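Local coordinates for protein probable enoyl-CoA hydratase/isomerase (Pseudomonas aeruginosa, PDB 7BOR) that binds coenzyme A through a crotonase fold and probably acts as an enoyl-CoA hydratase or isomerase on acyl-CoA substrates, at residues Arg17-Thr28 with Thr54-Asp65. Sequence-based numbering, arbitrary orientation.
With COA (coenzyme A), chain C.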
# COMPACT_ATOMS: atom_id res chain seq x y z
N ARG A 17 -1.21 0.10 12.51
CA ARG A 17 0.22 -0.03 12.74
C ARG A 17 0.60 -1.50 12.55
O ARG A 17 0.34 -2.34 13.41
CB ARG A 17 0.60 0.48 14.13
CG ARG A 17 2.00 0.01 14.69
CD ARG A 17 3.07 1.11 14.73
NE ARG A 17 4.29 0.77 15.50
CZ ARG A 17 5.14 -0.22 15.20
NH1 ARG A 17 4.91 -1.03 14.17
NH2 ARG A 17 6.23 -0.44 15.94
N LEU A 18 1.23 -1.81 11.42
CA LEU A 18 1.78 -3.14 11.16
C LEU A 18 2.80 -3.53 12.22
O LEU A 18 3.82 -2.85 12.38
CB LEU A 18 2.41 -3.14 9.76
CG LEU A 18 1.49 -3.33 8.53
CD1 LEU A 18 0.23 -2.51 8.51
CD2 LEU A 18 2.27 -3.09 7.20
N ASP A 19 2.56 -4.62 12.93
CA ASP A 19 3.46 -5.04 14.02
C ASP A 19 3.83 -6.52 13.85
O ASP A 19 3.29 -7.39 14.54
CB ASP A 19 2.83 -4.76 15.41
CG ASP A 19 3.89 -4.57 16.53
OD1 ASP A 19 5.12 -4.73 16.27
OD2 ASP A 19 3.49 -4.24 17.67
N ARG A 20 4.80 -6.78 12.97
CA ARG A 20 5.31 -8.13 12.70
C ARG A 20 6.78 -7.97 12.33
O ARG A 20 7.23 -8.33 11.24
CB ARG A 20 4.49 -8.82 11.62
CG ARG A 20 4.87 -10.30 11.36
CD ARG A 20 3.86 -10.97 10.44
NE ARG A 20 4.12 -12.41 10.28
CZ ARG A 20 4.35 -13.03 9.12
NH1 ARG A 20 4.33 -12.37 7.98
NH2 ARG A 20 4.59 -14.34 9.11
N GLN A 21 7.57 -7.42 13.25
CA GLN A 21 8.90 -6.93 12.90
C GLN A 21 9.84 -8.07 12.52
O GLN A 21 10.64 -7.94 11.60
CB GLN A 21 9.47 -6.10 14.06
CG GLN A 21 8.53 -4.94 14.52
CD GLN A 21 8.20 -3.93 13.39
OE1 GLN A 21 7.02 -3.59 13.17
NE2 GLN A 21 9.26 -3.46 12.68
N ASP A 22 9.73 -9.21 13.20
CA ASP A 22 10.54 -10.37 12.86
C ASP A 22 10.41 -10.79 11.40
O ASP A 22 11.32 -11.43 10.87
CB ASP A 22 10.15 -11.54 13.80
CG ASP A 22 8.60 -11.61 14.06
OD1 ASP A 22 7.95 -10.55 14.32
OD2 ASP A 22 8.03 -12.73 13.99
N LYS A 23 9.30 -10.46 10.74
CA LYS A 23 9.10 -10.83 9.34
C LYS A 23 9.07 -9.60 8.44
O LYS A 23 8.49 -9.64 7.36
CB LYS A 23 7.83 -11.66 9.18
CG LYS A 23 7.89 -13.06 9.84
CD LYS A 23 9.19 -13.78 9.45
CE LYS A 23 9.30 -15.20 10.03
NZ LYS A 23 8.50 -16.18 9.27
N LYS A 24 9.69 -8.51 8.86
CA LYS A 24 9.70 -7.28 8.08
C LYS A 24 8.30 -6.81 7.72
O LYS A 24 8.07 -6.28 6.62
CB LYS A 24 10.57 -7.45 6.83
CG LYS A 24 12.00 -7.84 7.13
CD LYS A 24 12.58 -6.98 8.26
CE LYS A 24 13.87 -6.26 7.89
NZ LYS A 24 14.00 -4.95 8.64
N ASN A 25 7.36 -7.04 8.64
CA ASN A 25 5.95 -6.71 8.50
C ASN A 25 5.29 -7.35 7.27
O ASN A 25 4.35 -6.78 6.69
CB ASN A 25 5.74 -5.18 8.49
CG ASN A 25 5.99 -4.54 9.87
OD1 ASN A 25 5.88 -5.20 10.90
ND2 ASN A 25 6.32 -3.25 9.89
N ALA A 26 5.76 -8.54 6.89
CA ALA A 26 5.17 -9.26 5.76
C ALA A 26 3.70 -9.54 6.04
O ALA A 26 3.33 -9.93 7.15
CB ALA A 26 5.93 -10.56 5.52
N LEU A 27 2.86 -9.28 5.05
CA LEU A 27 1.42 -9.23 5.28
C LEU A 27 0.76 -10.60 5.07
O LEU A 27 0.70 -11.10 3.94
CB LEU A 27 0.77 -8.22 4.35
CG LEU A 27 1.28 -6.78 4.47
CD1 LEU A 27 0.79 -6.01 3.30
CD2 LEU A 27 0.72 -6.24 5.73
N THR A 28 0.18 -11.12 6.15
CA THR A 28 -0.57 -12.38 6.17
C THR A 28 -2.06 -12.19 5.90
O THR A 28 -2.59 -11.07 5.91
CB THR A 28 -0.40 -13.06 7.52
OG1 THR A 28 -1.12 -12.29 8.49
CG2 THR A 28 1.09 -13.18 7.88
N THR A 54 1.12 2.75 8.95
CA THR A 54 2.56 2.77 9.17
C THR A 54 3.04 1.42 9.72
O THR A 54 2.30 0.71 10.39
CB THR A 54 2.92 3.91 10.15
OG1 THR A 54 4.32 3.99 10.34
CG2 THR A 54 2.26 3.70 11.50
N GLY A 55 4.30 1.10 9.43
CA GLY A 55 4.97 0.01 10.08
C GLY A 55 5.84 0.42 11.27
O GLY A 55 6.47 -0.46 11.87
N GLY A 56 5.85 1.70 11.63
CA GLY A 56 6.70 2.22 12.69
C GLY A 56 7.97 2.85 12.15
O GLY A 56 8.08 3.20 10.97
N ASP A 57 8.96 2.97 13.04
CA ASP A 57 10.12 3.82 12.80
C ASP A 57 11.13 3.20 11.88
O ASP A 57 11.88 3.94 11.25
CB ASP A 57 10.86 4.15 14.12
CG ASP A 57 10.03 4.99 15.07
OD1 ASP A 57 9.02 5.58 14.61
OD2 ASP A 57 10.39 5.05 16.27
N ALA A 58 11.15 1.87 11.76
CA ALA A 58 12.20 1.21 11.00
C ALA A 58 11.73 0.46 9.76
O ALA A 58 12.56 0.14 8.90
CB ALA A 58 12.92 0.20 11.89
N CYS A 59 10.46 0.12 9.65
CA CYS A 59 10.05 -0.81 8.59
C CYS A 59 8.61 -0.52 8.22
O CYS A 59 7.78 -0.31 9.10
CB CYS A 59 10.22 -2.29 9.03
SG CYS A 59 9.80 -3.56 7.72
N PHE A 60 8.33 -0.48 6.92
CA PHE A 60 6.93 -0.33 6.52
C PHE A 60 6.32 -1.74 6.27
O PHE A 60 5.69 -2.29 7.17
CB PHE A 60 6.82 0.60 5.31
CG PHE A 60 5.39 0.97 4.95
CD1 PHE A 60 4.59 1.69 5.83
CD2 PHE A 60 4.85 0.61 3.71
CE1 PHE A 60 3.27 2.01 5.47
CE2 PHE A 60 3.54 0.94 3.36
CZ PHE A 60 2.75 1.64 4.23
N THR A 61 6.57 -2.36 5.11
CA THR A 61 6.22 -3.78 4.93
C THR A 61 7.00 -4.38 3.77
O THR A 61 7.15 -3.73 2.73
CB THR A 61 4.71 -3.97 4.69
OG1 THR A 61 4.39 -5.37 4.47
CG2 THR A 61 4.26 -3.20 3.46
N SER A 62 7.46 -5.61 3.93
CA SER A 62 8.08 -6.32 2.81
C SER A 62 7.05 -6.88 1.84
O SER A 62 7.41 -7.60 0.90
CB SER A 62 9.02 -7.44 3.32
OG SER A 62 8.41 -8.31 4.27
N GLY A 63 5.78 -6.53 2.01
CA GLY A 63 4.77 -6.95 1.08
C GLY A 63 4.16 -8.26 1.52
O GLY A 63 4.31 -8.73 2.67
N ASN A 64 3.48 -8.88 0.56
CA ASN A 64 2.73 -10.11 0.82
C ASN A 64 3.61 -11.16 1.47
O ASN A 64 4.77 -11.34 1.11
CB ASN A 64 2.14 -10.66 -0.47
CG ASN A 64 0.79 -11.26 -0.26
OD1 ASN A 64 -0.23 -10.63 -0.54
ND2 ASN A 64 0.75 -12.49 0.23
N ASP A 65 3.05 -11.86 2.45
CA ASP A 65 3.73 -13.04 2.97
C ASP A 65 3.91 -14.06 1.85
O ASP A 65 2.93 -14.49 1.24
CB ASP A 65 2.92 -13.63 4.10
CG ASP A 65 3.70 -14.63 4.89
OD1 ASP A 65 4.13 -15.63 4.28
OD2 ASP A 65 3.91 -14.42 6.11
N1A COA C . 7.35 -13.14 3.15
C2A COA C . 7.70 -14.11 4.03
N3A COA C . 8.77 -13.95 4.88
C4A COA C . 9.44 -12.79 4.80
C5A COA C . 9.10 -11.81 3.94
C6A COA C . 8.03 -12.00 3.08
N6A COA C . 7.52 -11.05 2.09
N7A COA C . 9.96 -10.77 4.09
C8A COA C . 10.85 -11.08 5.05
N9A COA C . 10.50 -12.31 5.44
C1B COA C . 11.26 -12.93 6.54
C2B COA C . 12.62 -13.67 6.09
O2B COA C . 12.25 -14.94 5.41
C3B COA C . 13.20 -13.79 7.25
O3B COA C . 12.59 -14.89 8.03
P3B COA C . 13.37 -15.64 9.24
O7A COA C . 14.15 -14.66 10.09
O8A COA C . 14.29 -16.65 8.61
O9A COA C . 12.33 -16.29 10.11
C4B COA C . 12.89 -12.50 8.05
O4B COA C . 11.53 -12.05 7.48
C5B COA C . 13.84 -11.47 7.90
O5B COA C . 13.78 -11.10 6.56
P1A COA C . 15.18 -10.83 5.76
O1A COA C . 14.99 -10.90 4.26
O2A COA C . 16.30 -11.76 6.15
O3A COA C . 15.61 -9.31 6.24
P2A COA C . 16.45 -8.39 5.16
O4A COA C . 16.89 -7.13 5.89
O5A COA C . 17.57 -9.27 4.68
O6A COA C . 15.54 -8.05 3.81
CBP COA C . 13.68 -7.21 2.55
CCP COA C . 14.46 -7.10 3.91
CDP COA C . 12.25 -6.57 2.72
CEP COA C . 14.44 -6.47 1.42
CAP COA C . 13.65 -8.74 2.27
OAP COA C . 13.11 -9.36 3.40
C9P COA C . 12.77 -9.12 1.08
O9P COA C . 13.12 -8.94 -0.05
N8P COA C . 11.48 -9.76 1.42
C7P COA C . 10.53 -10.17 0.39
C6P COA C . 10.06 -8.95 -0.46
C5P COA C . 9.04 -9.53 -1.49
O5P COA C . 9.37 -10.16 -2.43
N4P COA C . 7.63 -9.25 -1.25
C3P COA C . 6.64 -9.81 -2.14
C2P COA C . 6.55 -8.99 -3.40
S1P COA C . 5.25 -9.82 -4.34
O HOH W 1 13.84 -2.20 8.69
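T61 and N25 meet in the buried layer behind the CoA site of a crotonase fold, where the loop after strand 13-18 packs on the loop leading to helix 66-71. T61 OG1, anti to its own backbone N (chi1 178°), donates to N25 O at 2.6 Å and accepts from G63 N, closing an ST turn, while L27 CG rests on the same oxygen. The N25 amide works both ways: ND2 donates to F60 O (3.0 Å), which lies in the amide plane although ND2 sits above the plane of that carbonyl, and OD1 receives R20 N nearly along its C=O axis, fixing the amide's rotation. Nearby, L18 CD2 packs on T61 CB at 3.6 Å. Backbone bonds L27 N to G63 O and D65 N to L27 O hold segment 62-65, whose carbonyls S62 O and N64 O accept from CoA. K24 O takes two donors from S62: N at 2.8 Å almost on the carbonyl axis, and OG from above the carbonyl plane. At the strand end, 13-18 and 50-54 pair in parallel (L18 N to T54 O, 2.9 Å), and R17 lays one guanidinium face over G56 CA. The solvent side is the exposed A58 rim, bridged by one water from K24 NZ to A58 O. Back on the CoA side, R20, sandwiched between K23 CG and T28 CG2, shares NH1 between A26 O and a salt bridge to D65 OD2, met on its anti side at 2.8 Å, 20° out of the carboxylate plane, while D65 OD1 caps D68 N.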